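PDB 6MPR: malonate decarboxylase subunit alpha, which probably exchanges acetyl for malonyl on the acyl carrier protein of malonate decarboxylase, making the malonyl thioester that is then decarboxylated. Local coordinates for residues 66-71 against 348-353; 148-153 against 185-190; 266-269 against 273-276; 309-314 against 328-333. All coordinates share one frame; numbering follows the deposited sequence.

Contact 1 of 4, residues 66-71 against 348-353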
loop_
_atom_site.group_PDB
_atom_site.type_symbol
_atom_site.label_atom_id
_atom_site.label_comp_id
_atom_site.label_asym_id
_atom_site.label_seq_id
_atom_site.Cartn_x
_atom_site.Cartn_y
_atom_site.Cartn_z
ATOM N N GLY A 66 14.466 12.709 8.162
ATOM C CA GLY A 66 13.500 11.691 8.535
ATOM C C GLY A 66 13.153 10.561 7.574
ATOM O O GLY A 66 12.313 9.717 7.903
ATOM N N ASN A 67 13.739 10.534 6.382
ATOM C CA ASN A 67 13.675 9.342 5.544
ATOM C C ASN A 67 14.569 8.269 6.146
ATOM O O ASN A 67 15.403 8.541 7.013
ATOM C CB ASN A 67 14.167 9.599 4.112
ATOM C CG ASN A 67 13.413 10.688 3.386
ATOM O OD1 ASN A 67 12.320 10.463 2.866
ATOM N ND2 ASN A 67 14.032 11.855 3.272
ATOM N N ASN A 68 14.447 7.043 5.647
ATOM C CA ASN A 68 15.350 6.013 6.141
ATOM C C ASN A 68 16.804 6.360 5.840
ATOM O O ASN A 68 17.686 6.110 6.674
ATOM C CB ASN A 68 15.013 4.644 5.567
ATOM C CG ASN A 68 15.901 3.546 6.155
ATOM O OD1 ASN A 68 15.651 3.051 7.260
ATOM N ND2 ASN A 68 16.960 3.192 5.438
ATOM N N GLN A 69 17.078 6.957 4.677
ATOM C CA GLN A 69 18.439 7.314 4.289
ATOM C C GLN A 69 18.624 8.829 4.236
ATOM O O GLN A 69 19.338 9.392 5.068
ATOM C CB GLN A 69 18.776 6.659 2.945
ATOM C CG GLN A 69 18.629 5.139 2.950
ATOM C CD GLN A 69 18.391 4.584 1.556
ATOM O OE1 GLN A 69 17.248 4.328 1.170
ATOM N NE2 GLN A 69 19.458 4.390 0.801
ATOM N N LYS A 70 17.992 9.511 3.280
ATOM C CA LYS A 70 18.148 10.960 3.134
ATOM C C LYS A 70 17.615 11.701 4.355
ATOM O O LYS A 70 16.493 11.445 4.795
ATOM C CB LYS A 70 17.401 11.426 1.878
ATOM C CG LYS A 70 17.216 12.928 1.766
ATOM C CD LYS A 70 16.562 13.274 0.430
ATOM C CE LYS A 70 15.083 12.946 0.421
ATOM N NZ LYS A 70 14.440 13.201 -0.918
ATOM N N GLN A 71 18.413 12.634 4.888
ATOM C CA GLN A 71 18.026 13.462 6.028
ATOM C C GLN A 71 18.046 14.927 5.623
ATOM O O GLN A 71 19.058 15.425 5.109
ATOM C CB GLN A 71 18.953 13.293 7.250
ATOM C CG GLN A 71 19.226 11.845 7.677
ATOM C CD GLN A 71 17.954 11.137 8.089
ATOM O OE1 GLN A 71 17.122 11.702 8.820
ATOM N NE2 GLN A 71 17.779 9.907 7.612
ATOM N N SER A 348 13.997 6.267 -7.113
ATOM C CA SER A 348 13.451 5.468 -6.033
ATOM C C SER A 348 12.070 5.993 -5.667
ATOM O O SER A 348 11.672 7.101 -6.038
ATOM C CB SER A 348 14.358 5.517 -4.815
ATOM O OG SER A 348 14.632 6.856 -4.472
ATOM N N ASN A 349 11.327 5.169 -4.941
ATOM C CA ASN A 349 10.004 5.570 -4.493
ATOM C C ASN A 349 9.652 4.610 -3.358
ATOM O O ASN A 349 9.220 3.490 -3.623
ATOM C CB ASN A 349 9.008 5.499 -5.646
ATOM C CG ASN A 349 7.625 5.992 -5.276
ATOM O OD1 ASN A 349 7.179 5.840 -4.137
ATOM N ND2 ASN A 349 6.924 6.573 -6.257
ATOM N N ARG A 350 9.860 5.047 -2.110
ATOM C CA ARG A 350 9.717 4.104 -0.997
ATOM C C ARG A 350 8.274 3.635 -0.849
ATOM O O ARG A 350 8.028 2.448 -0.589
ATOM C CB ARG A 350 10.241 4.712 0.317
ATOM C CG ARG A 350 9.986 3.799 1.548
ATOM C CD ARG A 350 10.908 4.121 2.731
ATOM N NE ARG A 350 12.245 3.561 2.525
ATOM C CZ ARG A 350 13.345 4.273 2.297
ATOM N NH1 ARG A 350 13.294 5.594 2.273
ATOM N NH2 ARG A 350 14.514 3.664 2.103
ATOM N N MET A 351 7.301 4.528 -1.040
ATOM C CA MET A 351 5.905 4.102 -0.946
ATOM C C MET A 351 5.580 3.041 -1.993
ATOM O O MET A 351 4.972 2.003 -1.680
ATOM C CB MET A 351 4.955 5.290 -1.089
ATOM C CG MET A 351 3.497 4.829 -1.147
ATOM S SD MET A 351 2.310 5.905 -0.351
ATOM C CE MET A 351 1.909 7.063 -1.643
ATOM N N MET A 352 5.978 3.275 -3.248
ATOM C CA MET A 352 5.648 2.322 -4.308
ATOM C C MET A 352 6.376 1.001 -4.117
ATOM O O MET A 352 5.802 -0.080 -4.338
ATOM C CB MET A 352 5.962 2.940 -5.671
ATOM C CG MET A 352 5.643 2.074 -6.887
ATOM S SD MET A 352 6.045 3.015 -8.386
ATOM C CE MET A 352 4.669 4.165 -8.414
ATOM N N CYS A 353 7.630 1.071 -3.680
ATOM C CA CYS A 353 8.417 -0.136 -3.498
ATOM C C CYS A 353 7.905 -0.949 -2.313
ATOM O O CYS A 353 7.813 -2.175 -2.394
ATOM C CB CYS A 353 9.881 0.248 -3.306
ATOM S SG CYS A 353 11.035 -1.068 -3.615
#

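Contact 2 of 4, residues 148-153 against 185-190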
loop_
_atom_site.group_PDB
_atom_site.type_symbol
_atom_site.label_atom_id
_atom_site.label_comp_id
_atom_site.label_asym_id
_atom_site.label_seq_id
_atom_site.Cartn_x
_atom_site.Cartn_y
_atom_site.Cartn_z
ATOM N N SER A 148 0.087 6.552 5.190
ATOM C CA SER A 148 -1.349 6.494 4.946
ATOM C C SER A 148 -2.129 7.347 5.936
ATOM O O SER A 148 -3.200 7.849 5.592
ATOM C CB SER A 148 -1.835 5.046 5.000
ATOM O OG SER A 148 -1.986 4.619 6.344
ATOM N N ARG A 149 -1.617 7.516 7.155
ATOM C CA ARG A 149 -2.320 8.328 8.139
ATOM C C ARG A 149 -2.283 9.806 7.803
ATOM O O ARG A 149 -3.092 10.567 8.352
ATOM C CB ARG A 149 -1.722 8.088 9.526
ATOM C CG ARG A 149 -1.946 6.665 10.001
ATOM C CD ARG A 149 -1.579 6.504 11.456
ATOM N NE ARG A 149 -2.530 7.186 12.329
ATOM C CZ ARG A 149 -2.363 7.328 13.642
ATOM N NH1 ARG A 149 -1.262 6.885 14.231
ATOM N NH2 ARG A 149 -3.282 7.949 14.368
ATOM N N LEU A 150 -1.383 10.223 6.903
ATOM C CA LEU A 150 -1.274 11.623 6.507
ATOM C C LEU A 150 -2.495 12.145 5.747
ATOM O O LEU A 150 -2.592 13.363 5.554
ATOM C CB LEU A 150 -0.012 11.832 5.652
ATOM C CG LEU A 150 1.319 11.405 6.280
ATOM C CD1 LEU A 150 2.456 11.686 5.296
ATOM C CD2 LEU A 150 1.574 12.110 7.600
ATOM N N VAL A 151 -3.404 11.285 5.283
ATOM C CA VAL A 151 -4.644 11.764 4.664
ATOM C C VAL A 151 -5.865 11.406 5.504
ATOM O O VAL A 151 -7.002 11.574 5.043
ATOM C CB VAL A 151 -4.801 11.278 3.208
ATOM C CG1 VAL A 151 -3.628 11.812 2.334
ATOM C CG2 VAL A 151 -4.923 9.757 3.133
ATOM N N VAL A 152 -5.664 10.945 6.742
ATOM C CA VAL A 152 -6.790 10.528 7.577
ATOM C C VAL A 152 -6.742 11.272 8.906
ATOM O O VAL A 152 -7.454 12.267 9.088
ATOM C CB VAL A 152 -6.811 9.001 7.789
ATOM C CG1 VAL A 152 -7.971 8.615 8.735
ATOM C CG2 VAL A 152 -6.963 8.278 6.459
ATOM N N ASP A 153 -5.899 10.821 9.847
ATOM C CA ASP A 153 -5.889 11.399 11.190
ATOM C C ASP A 153 -4.549 11.996 11.603
ATOM O O ASP A 153 -4.425 12.446 12.748
ATOM C CB ASP A 153 -6.341 10.365 12.248
ATOM C CG ASP A 153 -5.554 9.066 12.187
ATOM O OD1 ASP A 153 -4.654 8.979 11.336
ATOM O OD2 ASP A 153 -5.853 8.132 12.987
ATOM N N ILE A 185 4.945 14.799 0.973
ATOM C CA ILE A 185 4.617 16.166 0.577
ATOM C C ILE A 185 3.178 16.284 0.104
ATOM O O ILE A 185 2.488 17.247 0.457
ATOM C CB ILE A 185 5.607 16.651 -0.498
ATOM C CG1 ILE A 185 6.995 16.831 0.131
ATOM C CG2 ILE A 185 5.117 17.950 -1.135
ATOM C CD1 ILE A 185 8.095 17.119 -0.887
ATOM N N GLU A 186 2.705 15.335 -0.717
ATOM C CA GLU A 186 1.375 15.484 -1.309
ATOM C C GLU A 186 0.281 15.753 -0.283
ATOM O O GLU A 186 -0.532 16.658 -0.515
ATOM C CB GLU A 186 1.028 14.266 -2.175
ATOM C CG GLU A 186 -0.409 14.323 -2.678
ATOM C CD GLU A 186 -0.720 13.299 -3.753
ATOM O OE1 GLU A 186 0.235 12.707 -4.326
ATOM O OE2 GLU A 186 -1.935 13.109 -4.031
ATOM N N PRO A 187 0.195 15.041 0.852
ATOM C CA PRO A 187 -0.894 15.340 1.804
ATOM C C PRO A 187 -0.922 16.783 2.282
ATOM O O PRO A 187 -2.006 17.361 2.445
ATOM C CB PRO A 187 -0.614 14.365 2.960
ATOM C CG PRO A 187 -0.002 13.171 2.264
ATOM C CD PRO A 187 0.925 13.819 1.232
ATOM N N ALA A 188 0.247 17.389 2.497
ATOM C CA ALA A 188 0.320 18.788 2.918
ATOM C C ALA A 188 0.039 19.743 1.768
ATOM O O ALA A 188 -0.621 20.775 1.949
ATOM C CB ALA A 188 1.703 19.086 3.488
ATOM N N ALA A 189 0.561 19.422 0.588
ATOM C CA ALA A 189 0.411 20.308 -0.554
ATOM C C ALA A 189 -1.055 20.487 -0.916
ATOM O O ALA A 189 -1.434 21.520 -1.476
ATOM C CB ALA A 189 1.207 19.759 -1.740
ATOM N N PHE A 190 -1.900 19.503 -0.598
ATOM C CA PHE A 190 -3.308 19.577 -0.961
ATOM C C PHE A 190 -4.226 19.731 0.248
ATOM O O PHE A 190 -5.416 19.419 0.169
ATOM C CB PHE A 190 -3.660 18.359 -1.817
ATOM C CG PHE A 190 -2.974 18.391 -3.153
ATOM C CD1 PHE A 190 -1.706 17.850 -3.315
ATOM C CD2 PHE A 190 -3.554 19.050 -4.215
ATOM C CE1 PHE A 190 -1.046 17.929 -4.539
ATOM C CE2 PHE A 190 -2.896 19.140 -5.443
ATOM C CZ PHE A 190 -1.649 18.583 -5.598
#

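Contact 3 of 4, residues 266-269 against 273-276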
loop_
_atom_site.group_PDB
_atom_site.type_symbol
_atom_site.label_atom_id
_atom_site.label_comp_id
_atom_site.label_asym_id
_atom_site.label_seq_id
_atom_site.Cartn_x
_atom_site.Cartn_y
_atom_site.Cartn_z
ATOM N N LEU A 266 11.139 -11.137 -4.766
ATOM C CA LEU A 266 11.446 -11.144 -3.339
ATOM C C LEU A 266 12.055 -9.820 -2.907
ATOM O O LEU A 266 12.514 -9.015 -3.727
ATOM C CB LEU A 266 12.405 -12.294 -2.986
ATOM C CG LEU A 266 13.876 -12.183 -3.416
ATOM C CD1 LEU A 266 14.635 -13.355 -2.840
ATOM C CD2 LEU A 266 14.071 -12.139 -4.953
ATOM N N ASN A 267 12.026 -9.611 -1.594
ATOM C CA ASN A 267 12.817 -8.610 -0.897
ATOM C C ASN A 267 13.736 -9.302 0.109
ATOM O O ASN A 267 13.354 -10.296 0.737
ATOM C CB ASN A 267 11.907 -7.613 -0.189
ATOM C CG ASN A 267 12.658 -6.679 0.755
ATOM O OD1 ASN A 267 12.608 -6.850 1.979
ATOM N ND2 ASN A 267 13.326 -5.664 0.194
ATOM N N HIS A 268 14.952 -8.781 0.236
ATOM C CA HIS A 268 15.904 -9.176 1.268
ATOM C C HIS A 268 16.004 -8.063 2.298
ATOM O O HIS A 268 16.306 -6.922 1.934
ATOM C CB HIS A 268 17.313 -9.387 0.710
ATOM C CG HIS A 268 17.520 -10.685 0.003
ATOM N ND1 HIS A 268 18.730 -11.015 -0.566
ATOM C CD2 HIS A 268 16.702 -11.743 -0.197
ATOM C CE1 HIS A 268 18.642 -12.223 -1.103
ATOM N NE2 HIS A 268 17.426 -12.691 -0.879
ATOM N N GLY A 269 15.808 -8.400 3.572
ATOM C CA GLY A 269 16.259 -7.513 4.637
ATOM C C GLY A 269 17.778 -7.517 4.698
ATOM O O GLY A 269 18.410 -8.577 4.665
ATOM N N ASN A 273 23.536 -12.361 6.404
ATOM C CA ASN A 273 22.817 -13.564 5.996
ATOM C C ASN A 273 22.281 -13.426 4.574
ATOM O O ASN A 273 22.434 -14.333 3.748
ATOM C CB ASN A 273 21.683 -13.852 6.982
ATOM C CG ASN A 273 20.777 -12.651 7.204
ATOM O OD1 ASN A 273 21.210 -11.495 7.136
ATOM N ND2 ASN A 273 19.504 -12.922 7.474
ATOM N N THR A 274 21.655 -12.293 4.267
ATOM C CA THR A 274 21.078 -12.153 2.932
ATOM C C THR A 274 22.113 -11.705 1.909
ATOM O O THR A 274 21.957 -11.987 0.718
ATOM C CB THR A 274 19.883 -11.191 2.963
ATOM O OG1 THR A 274 20.254 -9.951 3.590
ATOM C CG2 THR A 274 18.706 -11.818 3.719
ATOM N N ALA A 275 23.175 -11.013 2.346
ATOM C CA ALA A 275 24.262 -10.687 1.423
ATOM C C ALA A 275 24.916 -11.957 0.893
ATOM O O ALA A 275 25.250 -12.050 -0.298
ATOM C CB ALA A 275 25.294 -9.802 2.114
ATOM N N ALA A 276 25.102 -12.949 1.769
ATOM C CA ALA A 276 25.634 -14.241 1.341
ATOM C C ALA A 276 24.741 -14.889 0.290
ATOM O O ALA A 276 25.242 -15.477 -0.675
ATOM C CB ALA A 276 25.820 -15.173 2.551
HETATM O O HOH W 1 18.671 -9.912 7.196
#

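Contact 4 of 4, residues 309-314 against 328-333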
loop_
_atom_site.group_PDB
_atom_site.type_symbol
_atom_site.label_atom_id
_atom_site.label_comp_id
_atom_site.label_asym_id
_atom_site.label_seq_id
_atom_site.Cartn_x
_atom_site.Cartn_y
_atom_site.Cartn_z
ATOM N N ALA A 309 25.215 -10.970 -9.109
ATOM C CA ALA A 309 23.953 -11.533 -9.583
ATOM C C ALA A 309 23.375 -10.736 -10.754
ATOM O O ALA A 309 22.731 -11.312 -11.636
ATOM C CB ALA A 309 22.941 -11.588 -8.429
ATOM N N ILE A 310 23.549 -9.406 -10.762
ATOM C CA ILE A 310 23.129 -8.628 -11.924
ATOM C C ILE A 310 24.017 -8.944 -13.118
ATOM O O ILE A 310 23.530 -9.203 -14.223
ATOM C CB ILE A 310 23.165 -7.124 -11.619
ATOM C CG1 ILE A 310 22.180 -6.776 -10.506
ATOM C CG2 ILE A 310 22.850 -6.324 -12.882
ATOM C CD1 ILE A 310 22.380 -5.360 -9.990
ATOM N N GLU A 311 25.337 -8.917 -12.915
ATOM C CA GLU A 311 26.254 -9.058 -14.045
ATOM C C GLU A 311 26.138 -10.418 -14.712
ATOM O O GLU A 311 26.389 -10.531 -15.922
ATOM C CB GLU A 311 27.695 -8.822 -13.592
ATOM C CG GLU A 311 27.969 -7.397 -13.124
ATOM C CD GLU A 311 27.645 -6.367 -14.195
ATOM O OE1 GLU A 311 28.298 -6.383 -15.255
ATOM O OE2 GLU A 311 26.720 -5.553 -13.980
ATOM N N THR A 312 25.795 -11.463 -13.953
ATOM C CA THR A 312 25.681 -12.794 -14.544
ATOM C C THR A 312 24.285 -13.107 -15.057
ATOM O O THR A 312 24.051 -14.237 -15.506
ATOM C CB THR A 312 26.099 -13.880 -13.544
ATOM O OG1 THR A 312 25.392 -13.691 -12.310
ATOM C CG2 THR A 312 27.603 -13.831 -13.282
ATOM N N GLY A 313 23.359 -12.154 -15.006
ATOM C CA GLY A 313 22.061 -12.321 -15.641
ATOM C C GLY A 313 20.963 -12.914 -14.783
ATOM O O GLY A 313 19.919 -13.284 -15.331
ATOM N N TRP A 314 21.152 -13.012 -13.462
ATOM C CA TRP A 314 20.086 -13.529 -12.606
ATOM C C TRP A 314 18.994 -12.498 -12.397
ATOM O O TRP A 314 17.806 -12.842 -12.349
ATOM C CB TRP A 314 20.625 -13.928 -11.234
ATOM C CG TRP A 314 21.436 -15.162 -11.252
ATOM C CD1 TRP A 314 22.710 -15.294 -11.721
ATOM C CD2 TRP A 314 21.046 -16.450 -10.763
ATOM N NE1 TRP A 314 23.134 -16.593 -11.566
ATOM C CE2 TRP A 314 22.134 -17.318 -10.973
ATOM C CE3 TRP A 314 19.885 -16.949 -10.166
ATOM C CZ2 TRP A 314 22.086 -18.670 -10.629
ATOM C CZ3 TRP A 314 19.837 -18.280 -9.821
ATOM C CH2 TRP A 314 20.931 -19.132 -10.056
ATOM N N GLU A 328 25.357 4.998 -7.807
ATOM C CA GLU A 328 24.536 5.765 -8.739
ATOM C C GLU A 328 24.995 5.588 -10.186
ATOM O O GLU A 328 24.164 5.489 -11.097
ATOM C CB GLU A 328 24.552 7.239 -8.348
ATOM C CG GLU A 328 24.074 7.499 -6.929
ATOM C CD GLU A 328 25.174 7.346 -5.867
ATOM O OE1 GLU A 328 26.335 7.002 -6.213
ATOM O OE2 GLU A 328 24.864 7.569 -4.675
ATOM N N LYS A 329 26.306 5.559 -10.425
ATOM C CA LYS A 329 26.789 5.446 -11.799
ATOM C C LYS A 329 26.589 4.036 -12.352
ATOM O O LYS A 329 26.315 3.869 -13.545
ATOM C CB LYS A 329 28.261 5.855 -11.869
ATOM N N TYR A 330 26.738 3.012 -11.502
ATOM C CA TYR A 330 26.412 1.643 -11.895
ATOM C C TYR A 330 24.941 1.522 -12.257
ATOM O O TYR A 330 24.581 0.983 -13.312
ATOM C CB TYR A 330 26.753 0.687 -10.749
ATOM C CG TYR A 330 26.416 -0.762 -11.024
ATOM C CD1 TYR A 330 27.241 -1.532 -11.826
ATOM C CD2 TYR A 330 25.281 -1.357 -10.473
ATOM C CE1 TYR A 330 26.945 -2.855 -12.076
ATOM C CE2 TYR A 330 24.974 -2.675 -10.724
ATOM C CZ TYR A 330 25.810 -3.424 -11.528
ATOM O OH TYR A 330 25.534 -4.747 -11.773
ATOM N N VAL A 331 24.066 2.016 -11.375
ATOM C CA VAL A 331 22.639 1.971 -11.669
ATOM C C VAL A 331 22.346 2.673 -12.982
ATOM O O VAL A 331 21.589 2.163 -13.813
ATOM C CB VAL A 331 21.832 2.595 -10.518
ATOM C CG1 VAL A 331 20.379 2.811 -10.970
ATOM C CG2 VAL A 331 21.921 1.705 -9.260
ATOM N N ALA A 332 22.945 3.853 -13.200
ATOM C CA ALA A 332 22.689 4.582 -14.440
ATOM C C ALA A 332 23.203 3.822 -15.656
ATOM O O ALA A 332 22.678 3.986 -16.764
ATOM C CB ALA A 332 23.322 5.974 -14.373
ATOM N N ALA A 333 24.220 2.988 -15.473
ATOM C CA ALA A 333 24.753 2.172 -16.544
ATOM C C ALA A 333 24.029 0.840 -16.697
ATOM O O ALA A 333 24.412 0.042 -17.575
ATOM C CB ALA A 333 26.261 1.935 -16.323
#

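Contact 1 of 4, residues 66-71 against 348-353
This is a buried polar contact in which one arginine, Arg350, reaches from the start of helix 350-359 to Asn68 and Gln69, in the loop between strand 61-64 and helix 73-79. Arg350 NH2 donates to Gln69 OE1 at 3.0 Å. The oxygen lies at the edge of the guanidinium, almost in its plane, and the nitrogen approaches along a lone pair in the amide plane, although the two planes are turned 70° apart. Asn68 comes over one guanidinium face instead, with its CB 3.6 Å from Arg350 NH2. A bend at chi3 (-78°) in an otherwise stretched arginine chain turns the guanidinium to meet both.

Gln69 has two further partners, Asn301 ND2 on OE1 and Thr323 O on NE2. Arg350 NH1 forms salt bridges to Glu179 and Asp180, which probably balance its buried charge.

Behind the arginine, Asn349 OD1 accepts from Met352 N at 3.0 Å and caps the helix. In the loop, Gln71 NE2 donates to both Asn67 O and Gln69 O. The loop after an inner strand of the parallel sheet is thus joined, through a buried arginine, to the first turn of a helix with an Asn N-cap.

Contact 2 of 4, residues 148-153 against 185-190
Pro187, set in a kinked helix, packs against Leu150 and Val151 in the type I turn that runs from Arg149 to Val152. Helix 181-189 follows strand 158-163 and precedes strand 194-199 in the chain, packing on both, a beta-alpha-beta crossover between neighbouring strands of the parallel sheet; the turn follows helix 143-149.

The apolar part is a small group of carbons around the proline ring. Leu150 meets it with its CB, 3.6 Å from Pro187 CG, and Val151 brings CG1 to 3.9 Å from the same Pro187 CG. With Val151 CG1 anti to the carbonyl carbon (chi1 -61°), that methyl is the branch that touches the ring. On another side of the helix, Ile185 and Ala188 rest on Val159 and Val195 of the sheet, while Pro187 points to the turn.

The polar links lie beside the contact. Arg149 grips Asp153 side-on, NE to OD1 at 3.0 Å and NH2 to OD2 at 2.9 Å, a salt bridge that joins the first residue of the turn to the residue just after it; Arg149 NH1 also bonds His141. Glu186, next to the proline, forms a salt bridge with Arg347 and a hydrogen bond with Asn349, both of the second subunit, which places the contact at the dimer interface.

No hydrogen bond joins the two segments. The proline nitrogen has none back to the preceding helical turn, which is where the helix kinks. Leu150 O sits 3.4 Å from Pro187 CB, buried here and without a polar partner anywhere in the model.

Contact 3 of 4, residues 266-269 against 273-276
His268 lays one face of its imidazole under the CG2 methyl of Thr274, which stands 4.0 Å above the ring plane and is displaced toward the rim. The pair joins the end of strand 265-268 to the first turns of helix 272-287, the opening half of a beta-alpha-beta unit that returns through strand 297-299, as in Rossmann-like folds.

The two side chains run past each other in opposite directions, and Thr274 CB comes to 3.7 Å from His268 ND1. The ring is fixed by more than this overlap. Its NE2 is hydrogen-bonded to Tyr258 OH and its ND1 to Glu278 OE2, while Trp298 meets it edge-to-face. With both nitrogens engaged, rotation of the imidazole is restrained.

The hydroxyl of Thr274 faces the turn between strand and helix. A chi1 of 52° puts OG1 between the backbone nitrogen and the carbonyl carbon, from where it donates to Gly269 O at a short 2.5 Å; Gly271 O is a weak second partner. The helix therefore closes back on the residue that follows the strand.

Gly269 O has a second donor in water 1, at 2.9 Å. In one of its two conformers Asn273 OD1 also accepts from this water, so this link is less certain. One carbonyl thus collects a direct tie to the helix and, in that conformer, a water-mediated one. The threonine's hydroxyl oxygen reaches Gly269 O with a C=O...O angle of 148°, tilted 25° from the carbonyl plane.

Contact 4 of 4, residues 309-314 against 328-333
Ile310 meets Tyr330 at the edge of its ring. The two side chains come from opposite directions, and the isoleucine places CD1 in the ring plane, 3.8 Å from Tyr330 CE2. Its other branch, CG2, lies 3.3 Å from Tyr330 OH, so the hydroxyl is flanked by aliphatic carbon. Phe338 and, from the second subunit, Trp20 also pack on Ile310.

Glu311, next along helix 307-311, supplies the polar half. Its CB starts off beside the contact rather than into it, but the bend at chi2 (-57°) swings the carboxylate round to the tyrosine. Tyr330 OH donates at 2.6 Å to Glu311 OE2, which accepts on its anti lone pair, the one facing away from the other carboxylate oxygen. The carboxylate and ring planes stand 60° apart, and OE2 also lies 3.3 Å from Tyr330 CE1. With CG of Tyr330 anti to the backbone N (chi1 178°), the ring extends from helix 328-332 toward helix 307-311.

At Gly313 the helix closes in a Schellman motif, with positive phi and Trp314 N bonded back to Ala309 O at 3.0 Å. The turn carries the chain away from the tyrosine, and Trp314 packs on Leu281 of helix 272-287.

Glu311 OE2 also receives Arg334 NE in a salt bridge, so one oxygen serves both a phenol and a guanidinium. These two donors would probably keep the glutamate ionised despite its packing against Trp20 of the second subunit and Trp553, and the short hydroxyl bond holds the tyrosine ring firmly toward helix 307-311.

How the contacts relate
Contact 1 closes a chain segment in which the other three are nested, contacts 2, 3 and 4 following one another in series. Contact 2 belongs to the parallel sheet and its helices; contact 3 belongs to the mixed sheet, through strand 265-268. Contact 1 lies between them, its centre about 16 Å from that of contact 2 and about 19 Å from that of contact 3, and joins a loop of the first sheet to the helix leading into strand 363-366 of the second. Contacts 3 and 4 are about 17 Å apart between centres, linked by helix 272-287, on which Trp314 packs. Contacts 1, 2 and 4 all touch the second subunit, so all three lie at or near the dimer interface.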